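Local coordinates for protein carboxylesterase (Est-2) (Archaeoglobus fulgidus, PDB 5FRD) that probably hydrolyses carboxylic esters as a thermophilic alpha/beta-hydrolase, and is found with coenzyme A bound in the vicinity of its active site, at residues A[86-92]-A[111-115]; A[28-34]-A[48-54]; A[115-120]-A[172-178]. One frame throughout, in Å; residues are numbered along the deposited sequence. Where two conformers were deposited one is given.

In the fold
Contacts 1 and 2 are wholly buried, whereas contact 3, about 14 Å from the centre of the chain by its own centre, is mostly buried but has a polar edge at the surface along the bound coenzyme A. Contacts 1 and 2 both draw on the central sheet: contact 1 is made chiefly by backbone bonds between parallel strands, contact 2 by one histidine ring and one carboxylate that accept from loop amides. Contact 3 leaves the sheet and ties a loop to the end of helix 162-173 through arginine-aspartate salt bridges. The three meet at their borders: S89 packs on S29, L90 on C172, and S30 on C172, while G115 belongs to both contact 1 and contact 3.

Contact 1 (A[86-92]-A[111-115]); sequences VGHSLGG and LVGTG
The turn from strand 83-88 into helix 90-101 has the GxSxG sequence and shape of a nucleophile elbow, with S89 probably the nucleophile of a Ser-His-Asp triad, and it is fixed here against the end of strand 106-112. Parallel pairing supplies the frame: V112 N donates to G87 O at 3.0 Å, and S89 N donates to V112 O at 3.1 Å. Beyond the strand, T114 OG1 donates a hydrogen bond to S89 O at 2.8 Å, arriving 22° out of the carbonyl plane; the hydroxyl is anti to the T114 backbone N (chi1 -170°), which turns it toward the elbow. S89 has a positive phi (56°), the strained conformation expected of such an elbow. G92 has no room for a CB, which would run into T114 OG1, already 3.4 Å from G92 CA. The H88 ring brings its CD2 edge to 3.2 Å from V112 O, while S89 CB lies over one ring face. V86 CG1 and V112 CG2 add an apolar touch at 4.1 Å. H88 NE2 is hydrogen-bonded to H228 O, V112 packs on helix 230-233, and backbone bonds from V86 and H88 to I27 continue the sheet into strand 24-27.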
loop_
_atom_site.group_PDB
_atom_site.type_symbol
_atom_site.label_atom_id
_atom_site.label_comp_id
_atom_site.label_asym_id
_atom_site.label_seq_id
_atom_site.Cartn_x
_atom_site.Cartn_y
_atom_site.Cartn_z
ATOM N N VAL A 86 -3.282 5.663 2.708
ATOM C CA VAL A 86 -3.805 4.412 2.105
ATOM C C VAL A 86 -2.590 3.576 1.715
ATOM O O VAL A 86 -1.808 3.992 0.866
ATOM C CB VAL A 86 -4.640 4.727 0.867
ATOM C CG1 VAL A 86 -5.204 3.439 0.263
ATOM C CG2 VAL A 86 -5.747 5.716 1.158
ATOM N N GLY A 87 -2.415 2.416 2.321
ATOM C CA GLY A 87 -1.282 1.544 2.045
ATOM C C GLY A 87 -1.667 0.150 1.646
ATOM O O GLY A 87 -2.489 -0.452 2.330
ATOM N N HIS A 88 -1.046 -0.361 0.602
ATOM C CA HIS A 88 -1.263 -1.708 0.101
ATOM C C HIS A 88 -0.068 -2.586 0.401
ATOM O O HIS A 88 1.039 -2.289 -0.035
ATOM C CB HIS A 88 -1.515 -1.692 -1.378
ATOM C CG HIS A 88 -1.744 -3.043 -1.955
ATOM N ND1 HIS A 88 -1.082 -3.507 -3.064
ATOM C CD2 HIS A 88 -2.570 -4.032 -1.570
ATOM C CE1 HIS A 88 -1.492 -4.738 -3.335
ATOM N NE2 HIS A 88 -2.410 -5.074 -2.456
ATOM N N SER A 89 -0.289 -3.692 1.120
ATOM C CA SER A 89 0.719 -4.737 1.367
ATOM C C SER A 89 2.000 -4.179 2.017
ATOM O O SER A 89 1.873 -3.663 3.124
ATOM C CB SER A 89 0.937 -5.560 0.098
ATOM O OG SER A 89 1.409 -6.878 0.438
ATOM N N LEU A 90 3.184 -4.238 1.398
ATOM C CA LEU A 90 4.335 -3.472 1.897
ATOM C C LEU A 90 3.936 -2.037 2.247
ATOM O O LEU A 90 4.366 -1.489 3.279
ATOM C CB LEU A 90 5.451 -3.411 0.855
ATOM C CG LEU A 90 6.595 -2.401 1.068
ATOM C CD1 LEU A 90 7.407 -2.796 2.275
ATOM C CD2 LEU A 90 7.469 -2.286 -0.175
ATOM N N GLY A 91 3.167 -1.386 1.376
ATOM C CA GLY A 91 2.762 0.002 1.625
ATOM C C GLY A 91 1.908 0.158 2.868
ATOM O O GLY A 91 1.864 1.229 3.484
ATOM N N GLY A 92 1.155 -0.896 3.226
ATOM C CA GLY A 92 0.406 -0.912 4.474
ATOM C C GLY A 92 1.306 -1.044 5.688
ATOM O O GLY A 92 0.986 -0.507 6.748
ATOM N N LEU A 111 -5.939 0.436 5.333
ATOM C CA LEU A 111 -5.038 -0.693 5.284
ATOM C C LEU A 111 -5.630 -1.680 4.291
ATOM O O LEU A 111 -6.701 -2.246 4.530
ATOM C CB LEU A 111 -4.901 -1.327 6.659
ATOM C CG LEU A 111 -4.340 -0.385 7.720
ATOM C CD1 LEU A 111 -4.401 -1.081 9.071
ATOM C CD2 LEU A 111 -2.912 0.058 7.385
ATOM N N VAL A 112 -4.956 -1.862 3.175
ATOM C CA VAL A 112 -5.449 -2.635 2.053
ATOM C C VAL A 112 -4.523 -3.820 1.817
ATOM O O VAL A 112 -3.330 -3.644 1.565
ATOM C CB VAL A 112 -5.490 -1.791 0.756
ATOM C CG1 VAL A 112 -6.166 -2.592 -0.341
ATOM C CG2 VAL A 112 -6.200 -0.447 0.968
ATOM N N GLY A 113 -5.052 -5.050 1.857
ATOM C CA GLY A 113 -4.235 -6.206 1.537
ATOM C C GLY A 113 -2.892 -6.181 2.266
ATOM O O GLY A 113 -1.810 -6.220 1.647
ATOM N N THR A 114 -2.931 -6.084 3.589
ATOM C CA THR A 114 -1.730 -5.949 4.370
ATOM C C THR A 114 -1.856 -6.711 5.669
ATOM O O THR A 114 -2.690 -7.600 5.776
ATOM C CB THR A 114 -1.387 -4.439 4.503
ATOM O OG1 THR A 114 -0.082 -4.270 5.083
ATOM C CG2 THR A 114 -2.393 -3.689 5.312
ATOM N N GLY A 115 -0.977 -6.450 6.626
ATOM C CA GLY A 115 -0.954 -7.234 7.851
ATOM C C GLY A 115 -0.030 -6.614 8.865
ATOM O O GLY A 115 0.824 -5.764 8.549
#

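Contact 2 (A[28-34]-A[48-54]); sequences HSSGSDA and AIDLPNH
This is a buried contact at one end of the central sheet, where the loop leaving strand 24-27 packs on the end of strand 47-49 and the loop that follows it, and a histidine ring and an aspartate do most of the joining. The evidence lies around H28. Its NE2 accepts the L51 backbone N-H at 3.0 Å, close to the ring plane, and at its other nitrogen, ND1, the ring donates in its plane to S29 O at 2.9 Å with an N-H...O angle of 168°. Bonds at both ring nitrogens fix the ring's rotation and are consistent with the proton on ND1. With CG placed between the backbone N and the carbonyl carbon (chi1 65°), the ring is turned back against its own loop, and one face is covered by S32 C and D33 CA. Its CE1 in turn stands 3.5 Å above the H54 ring, offset toward the rim, the planes inclined at 54°. An alanine here is likely to leave L51 N without its acceptor and open a gap beside the H54 ring. Farther along, D50 OD1 takes the A34 N-H at 2.8 Å, and A34 CB packs on A48 CB. Water 1 donates to I49 O at 2.7 Å and accepts a weak bond from H28 N. Two type II turns, S29 to S32 and L51 to H54, shape the loops. D50 OD2 also forms a salt bridge with R4, and H54 NE2 bonds D168 of helix 162-173; I49 and L51 lean on helix 65-79, while A34 and I49 touch strand 12-18.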
loop_
_atom_site.group_PDB
_atom_site.type_symbol
_atom_site.label_atom_id
_atom_site.label_comp_id
_atom_site.label_asym_id
_atom_site.label_seq_id
_atom_site.Cartn_x
_atom_site.Cartn_y
_atom_site.Cartn_z
ATOM N N HIS A 28 2.167 2.314 -2.431
ATOM C CA HIS A 28 2.151 1.069 -3.201
ATOM C C HIS A 28 2.856 -0.095 -2.532
ATOM O O HIS A 28 3.540 0.050 -1.516
ATOM C CB HIS A 28 2.760 1.296 -4.586
ATOM C CG HIS A 28 4.206 1.655 -4.561
ATOM N ND1 HIS A 28 5.207 0.728 -4.375
ATOM C CD2 HIS A 28 4.822 2.856 -4.686
ATOM C CE1 HIS A 28 6.379 1.344 -4.403
ATOM N NE2 HIS A 28 6.171 2.639 -4.547
ATOM N N SER A 29 2.730 -1.270 -3.160
ATOM C CA SER A 29 3.286 -2.522 -2.692
ATOM C C SER A 29 4.619 -2.891 -3.327
ATOM O O SER A 29 5.187 -2.144 -4.136
ATOM C CB SER A 29 2.217 -3.621 -2.917
ATOM O OG SER A 29 1.853 -3.663 -4.256
ATOM N N SER A 30 5.133 -4.058 -2.956
ATOM C CA SER A 30 6.424 -4.531 -3.450
ATOM C C SER A 30 6.457 -4.693 -4.966
ATOM O O SER A 30 5.510 -5.195 -5.584
ATOM C CB SER A 30 6.779 -5.892 -2.859
ATOM O OG SER A 30 6.965 -5.853 -1.457
ATOM N N GLY A 31 7.575 -4.277 -5.557
ATOM C CA GLY A 31 7.762 -4.372 -6.998
ATOM C C GLY A 31 6.829 -3.515 -7.834
ATOM O O GLY A 31 6.728 -3.717 -9.054
ATOM N N SER A 32 6.133 -2.563 -7.196
ATOM C CA SER A 32 5.138 -1.732 -7.859
ATOM C C SER A 32 5.560 -0.269 -7.830
ATOM O O SER A 32 6.725 0.018 -7.590
ATOM C CB SER A 32 3.801 -1.939 -7.165
ATOM O OG SER A 32 2.771 -1.405 -7.976
ATOM N N ASP A 33 4.644 0.636 -8.106
ATOM C CA ASP A 33 4.915 2.060 -8.102
ATOM C C ASP A 33 3.595 2.820 -8.015
ATOM O O ASP A 33 2.538 2.203 -7.852
ATOM C CB ASP A 33 5.773 2.426 -9.316
ATOM C CG ASP A 33 5.131 2.135 -10.599
ATOM O OD1 ASP A 33 3.902 2.300 -10.749
ATOM O OD2 ASP A 33 5.911 1.691 -11.484
ATOM N N ALA A 34 3.636 4.151 -8.094
ATOM C CA ALA A 34 2.460 4.962 -7.975
ATOM C C ALA A 34 1.339 4.622 -8.937
ATOM O O ALA A 34 0.185 4.868 -8.629
ATOM C CB ALA A 34 2.828 6.420 -8.112
ATOM N N ALA A 48 0.001 9.869 -4.907
ATOM C CA ALA A 48 0.581 8.539 -4.740
ATOM C C ALA A 48 2.081 8.609 -4.913
ATOM O O ALA A 48 2.564 9.091 -5.933
ATOM C CB ALA A 48 -0.008 7.548 -5.741
ATOM N N ILE A 49 2.807 8.142 -3.909
ATOM C CA ILE A 49 4.262 8.172 -3.969
ATOM C C ILE A 49 4.847 7.077 -4.847
ATOM O O ILE A 49 4.337 5.960 -4.869
ATOM C CB ILE A 49 4.827 8.103 -2.549
ATOM C CG1 ILE A 49 6.323 8.432 -2.519
ATOM C CG2 ILE A 49 4.552 6.762 -1.888
ATOM C CD1 ILE A 49 6.908 8.562 -1.108
ATOM N N ASP A 50 5.939 7.359 -5.558
ATOM C CA ASP A 50 6.861 6.304 -6.005
ATOM C C ASP A 50 7.912 6.160 -4.904
ATOM O O ASP A 50 8.706 7.091 -4.711
ATOM C CB ASP A 50 7.604 6.694 -7.303
ATOM C CG ASP A 50 6.800 6.566 -8.568
ATOM O OD1 ASP A 50 5.888 5.724 -8.656
ATOM O OD2 ASP A 50 7.202 7.246 -9.574
ATOM N N LEU A 51 7.894 5.110 -4.102
ATOM C CA LEU A 51 8.951 4.972 -3.106
ATOM C C LEU A 51 10.303 4.972 -3.794
ATOM O O LEU A 51 10.430 4.507 -4.932
ATOM C CB LEU A 51 8.777 3.681 -2.292
ATOM C CG LEU A 51 7.599 3.618 -1.329
ATOM C CD1 LEU A 51 7.417 2.214 -0.796
ATOM C CD2 LEU A 51 7.708 4.626 -0.200
ATOM N N PRO A 52 11.332 5.499 -3.116
ATOM C CA PRO A 52 12.672 5.342 -3.697
ATOM C C PRO A 52 12.908 3.894 -4.114
ATOM O O PRO A 52 12.353 2.961 -3.508
ATOM C CB PRO A 52 13.591 5.764 -2.554
ATOM C CG PRO A 52 12.771 6.748 -1.788
ATOM C CD PRO A 52 11.361 6.196 -1.829
ATOM N N ASN A 53 13.663 3.725 -5.190
ATOM C CA ASN A 53 13.885 2.434 -5.859
ATOM C C ASN A 53 12.770 1.954 -6.758
ATOM O O ASN A 53 12.876 0.872 -7.333
ATOM C CB ASN A 53 14.285 1.323 -4.880
ATOM C CG ASN A 53 15.444 1.738 -3.997
ATOM O OD1 ASN A 53 16.470 2.154 -4.512
ATOM N ND2 ASN A 53 15.259 1.713 -2.701
ATOM N N HIS A 54 11.713 2.763 -6.885
ATOM C CA HIS A 54 10.528 2.424 -7.657
ATOM C C HIS A 54 10.140 3.585 -8.550
ATOM O O HIS A 54 10.385 4.756 -8.245
ATOM C CB HIS A 54 9.365 2.080 -6.730
ATOM C CG HIS A 54 9.674 0.995 -5.737
ATOM N ND1 HIS A 54 10.434 1.209 -4.613
ATOM C CD2 HIS A 54 9.317 -0.302 -5.705
ATOM C CE1 HIS A 54 10.540 0.078 -3.937
ATOM N NE2 HIS A 54 9.856 -0.850 -4.565
HETATM O O HOH W 1 2.040 4.801 -4.062
#

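Contact 3 (A[115-120]-A[172-178]); sequences GARLRV and CDRFDLL. With COA (coenzyme A), chain C.
The tight part of this contact is apolar and backbone-led: L177 N donates to A116 O at 2.7 Å, L118 CD1 lies alongside the F175 ring, 4.1 Å from its CD2, and L118 CB meets C172 CB. Helix 90-101 backs F175 and C172. The outer side is polar, carried by partly exposed R117, R119 and D173 and exposed D176. R117 NE donates to D176 OD1 at 2.8 Å, within the guanidinium plane but from above the carboxylate plane, while L178 N reaches the same oxygen from the opposite face, closing an Asx turn. L178 CD2 sits over the centre of that guanidinium, 3.5 Å from CZ. D173 OD1 is gripped from opposite faces by R119 NE and V120 N, each at 2.9 Å; water 2 links it to V120 O and R119 NH2. Bends at chi2 and chi3 (-71° and -43°) fold R119 back toward the aspartate. The diphosphate and adenine of coenzyme A lie along this side, R117 NH1 donating to O1A at 2.8 Å, while the thiol end reaches in beside C172 and V120. Aspartates thus hold two arginines beside the diphosphate, whose charge they would probably offset, and the R117 backbone O accepts from adenine N6A.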
loop_
_atom_site.group_PDB
_atom_site.type_symbol
_atom_site.label_atom_id
_atom_site.label_comp_id
_atom_site.label_asym_id
_atom_site.label_seq_id
_atom_site.Cartn_x
_atom_site.Cartn_y
_atom_site.Cartn_z
ATOM N N GLY A 115 -0.977 -6.450 6.626
ATOM C CA GLY A 115 -0.954 -7.234 7.851
ATOM C C GLY A 115 -0.030 -6.614 8.865
ATOM O O GLY A 115 0.824 -5.764 8.549
ATOM N N ALA A 116 -0.191 -7.052 10.100
ATOM C CA ALA A 116 0.714 -6.677 11.195
ATOM C C ALA A 116 2.038 -7.421 11.177
ATOM O O ALA A 116 2.986 -7.031 11.839
ATOM C CB ALA A 116 0.015 -6.903 12.524
ATOM N N ARG A 117 2.118 -8.465 10.373
ATOM C CA ARG A 117 3.300 -9.268 10.145
ATOM C C ARG A 117 3.176 -9.798 8.719
ATOM O O ARG A 117 2.071 -10.243 8.318
ATOM C CB ARG A 117 3.359 -10.437 11.129
ATOM C CG ARG A 117 4.638 -11.259 11.032
ATOM C CD ARG A 117 4.554 -12.519 11.883
ATOM N NE ARG A 117 4.707 -12.199 13.301
ATOM C CZ ARG A 117 4.665 -13.097 14.283
ATOM N NH1 ARG A 117 4.424 -14.378 14.027
ATOM N NH2 ARG A 117 4.825 -12.683 15.538
ATOM N N LEU A 118 4.274 -9.733 7.961
ATOM C CA LEU A 118 4.220 -10.037 6.523
ATOM C C LEU A 118 5.281 -11.029 6.092
ATOM O O LEU A 118 5.986 -10.845 5.089
ATOM C CB LEU A 118 4.289 -8.730 5.721
ATOM C CG LEU A 118 3.081 -7.794 5.859
ATOM C CD1 LEU A 118 3.367 -6.481 5.144
ATOM C CD2 LEU A 118 1.807 -8.423 5.295
ATOM N N ARG A 119 5.350 -12.146 6.807
ATOM C CA ARG A 119 6.198 -13.228 6.368
ATOM C C ARG A 119 5.865 -13.630 4.922
ATOM O O ARG A 119 4.697 -13.669 4.527
ATOM C CB ARG A 119 6.028 -14.443 7.285
ATOM C CG ARG A 119 6.650 -14.270 8.670
ATOM C CD ARG A 119 8.183 -14.274 8.678
ATOM N NE ARG A 119 8.743 -15.308 7.825
ATOM C CZ ARG A 119 8.696 -16.618 8.069
ATOM N NH1 ARG A 119 8.167 -17.085 9.191
ATOM N NH2 ARG A 119 9.190 -17.468 7.161
ATOM N N VAL A 120 6.908 -13.946 4.168
ATOM C CA VAL A 120 6.779 -14.341 2.781
ATOM C C VAL A 120 7.112 -15.836 2.600
ATOM O O VAL A 120 8.127 -16.318 3.107
ATOM C CB VAL A 120 7.693 -13.485 1.897
ATOM C CG1 VAL A 120 7.551 -13.876 0.430
ATOM C CG2 VAL A 120 7.406 -11.997 2.104
ATOM N N CYS A 172 9.403 -6.943 3.886
ATOM C CA CYS A 172 8.146 -7.507 4.395
ATOM C C CYS A 172 8.380 -8.672 5.345
ATOM O O CYS A 172 7.758 -8.776 6.435
ATOM C CB CYS A 172 7.248 -8.011 3.263
ATOM S SG CYS A 172 6.537 -6.729 2.214
ATOM N N ASP A 173 9.290 -9.546 4.946
ATOM C CA ASP A 173 9.535 -10.767 5.709
ATOM C C ASP A 173 10.049 -10.466 7.115
ATOM O O ASP A 173 9.854 -11.295 8.009
ATOM C CB ASP A 173 10.513 -11.640 4.951
ATOM C CG ASP A 173 10.507 -13.063 5.429
ATOM O OD1 ASP A 173 9.457 -13.715 5.533
ATOM O OD2 ASP A 173 11.608 -13.573 5.640
ATOM N N ARG A 174 10.696 -9.324 7.287
ATOM C CA ARG A 174 11.232 -8.901 8.589
ATOM C C ARG A 174 10.283 -7.982 9.356
ATOM O O ARG A 174 10.567 -7.607 10.498
ATOM C CB ARG A 174 12.597 -8.229 8.405
ATOM C CG ARG A 174 13.671 -9.188 7.905
ATOM C CD ARG A 174 15.082 -8.631 8.069
ATOM N NE ARG A 174 15.370 -7.481 7.202
ATOM C CZ ARG A 174 15.913 -7.531 5.979
ATOM N NH1 ARG A 174 16.254 -8.688 5.404
ATOM N NH2 ARG A 174 16.126 -6.396 5.311
ATOM N N PHE A 175 9.144 -7.630 8.758
ATOM C CA PHE A 175 8.211 -6.731 9.384
ATOM C C PHE A 175 7.295 -7.487 10.351
ATOM O O PHE A 175 6.629 -8.449 9.974
ATOM C CB PHE A 175 7.371 -6.031 8.292
ATOM C CG PHE A 175 6.279 -5.166 8.838
ATOM C CD1 PHE A 175 6.562 -3.915 9.369
ATOM C CD2 PHE A 175 4.965 -5.610 8.820
ATOM C CE1 PHE A 175 5.559 -3.140 9.876
ATOM C CE2 PHE A 175 3.957 -4.823 9.324
ATOM C CZ PHE A 175 4.255 -3.594 9.844
ATOM N N ASP A 176 7.246 -7.024 11.598
ATOM C CA ASP A 176 6.479 -7.713 12.637
ATOM C C ASP A 176 6.087 -6.759 13.759
ATOM O O ASP A 176 6.927 -6.394 14.600
ATOM C CB ASP A 176 7.297 -8.887 13.200
ATOM C CG ASP A 176 6.544 -9.675 14.253
ATOM O OD1 ASP A 176 5.293 -9.635 14.281
ATOM O OD2 ASP A 176 7.210 -10.320 15.083
ATOM N N LEU A 177 4.807 -6.389 13.777
ATOM C CA LEU A 177 4.203 -5.636 14.853
ATOM C C LEU A 177 3.137 -6.471 15.583
ATOM O O LEU A 177 2.384 -5.920 16.381
ATOM C CB LEU A 177 3.553 -4.381 14.290
ATOM C CG LEU A 177 4.457 -3.323 13.676
ATOM C CD1 LEU A 177 3.646 -2.170 13.121
ATOM C CD2 LEU A 177 5.474 -2.794 14.683
ATOM N N LEU A 178 3.072 -7.769 15.334
ATOM C CA LEU A 178 1.897 -8.560 15.734
ATOM C C LEU A 178 1.690 -8.534 17.271
ATOM O O LEU A 178 0.595 -8.246 17.740
ATOM C CB LEU A 178 2.040 -9.986 15.207
ATOM C CG LEU A 178 0.846 -10.922 15.299
ATOM C CD1 LEU A 178 -0.234 -10.473 14.339
ATOM C CD2 LEU A 178 1.275 -12.357 14.983
HETATM N N1A COA C . -2.199 -11.229 11.190
HETATM C C2A COA C . -2.711 -12.124 12.048
HETATM N N3A COA C . -2.070 -13.263 12.341
HETATM C C4A COA C . -0.866 -13.542 11.795
HETATM C C5A COA C . -0.244 -12.624 10.862
HETATM C C6A COA C . -0.984 -11.405 10.588
HETATM N N6A COA C . -0.477 -10.502 9.722
HETATM N N7A COA C . 0.923 -13.142 10.447
HETATM C C8A COA C . 1.051 -14.306 11.108
HETATM N N9A COA C . -0.020 -14.532 11.897
HETATM C C1B COA C . -0.221 -15.736 12.726
HETATM C C2B COA C . -0.505 -16.888 11.805
HETATM O O2B COA C . -1.894 -16.921 11.482
HETATM C C3B COA C . 0.018 -18.062 12.617
HETATM O O3B COA C . -0.985 -18.462 13.548
HETATM P P3B COA C . -1.340 -20.015 13.825
HETATM O O7A COA C . -0.038 -20.528 14.403
HETATM O O8A COA C . -1.715 -20.553 12.458
HETATM O O9A COA C . -2.504 -19.943 14.788
HETATM C C4B COA C . 1.206 -17.482 13.361
HETATM O O4B COA C . 0.973 -16.060 13.410
HETATM C C5B COA C . 2.554 -17.764 12.716
HETATM O O5B COA C . 2.545 -17.266 11.369
HETATM P P1A COA C . 3.875 -16.679 10.686
HETATM O O1A COA C . 4.584 -15.768 11.600
HETATM O O2A COA C . 3.401 -16.102 9.352
HETATM O O3A COA C . 4.891 -17.899 10.432
HETATM P P2A COA C . 4.635 -19.326 9.735
HETATM O O4A COA C . 6.027 -19.895 9.713
HETATM O O5A COA C . 3.469 -20.014 10.377
HETATM O O6A COA C . 4.129 -19.048 8.224
HETATM C CBP COA C . 4.179 -18.370 5.957
HETATM C CCP COA C . 4.970 -18.435 7.256
HETATM C CDP COA C . 5.034 -17.650 4.916
HETATM C CEP COA C . 3.885 -19.811 5.494
HETATM C CAP COA C . 2.864 -17.588 6.207
HETATM O OAP COA C . 3.155 -16.293 6.793
HETATM C C9P COA C . 2.049 -17.408 4.945
HETATM O O9P COA C . 1.516 -18.362 4.418
HETATM N N8P COA C . 1.928 -16.153 4.476
HETATM C C7P COA C . 1.047 -15.779 3.366
HETATM C C6P COA C . 1.718 -15.818 1.997
HETATM C C5P COA C . 2.747 -14.751 1.678
HETATM O O5P COA C . 3.849 -15.064 1.211
HETATM N N4P COA C . 2.383 -13.479 1.859
HETATM C C3P COA C . 3.224 -12.365 1.485
HETATM C C2P COA C . 3.014 -11.224 2.453
HETATM S S1P COA C . 3.956 -9.795 1.874
HETATM O O HOH W 2 10.499 -16.382 4.486
#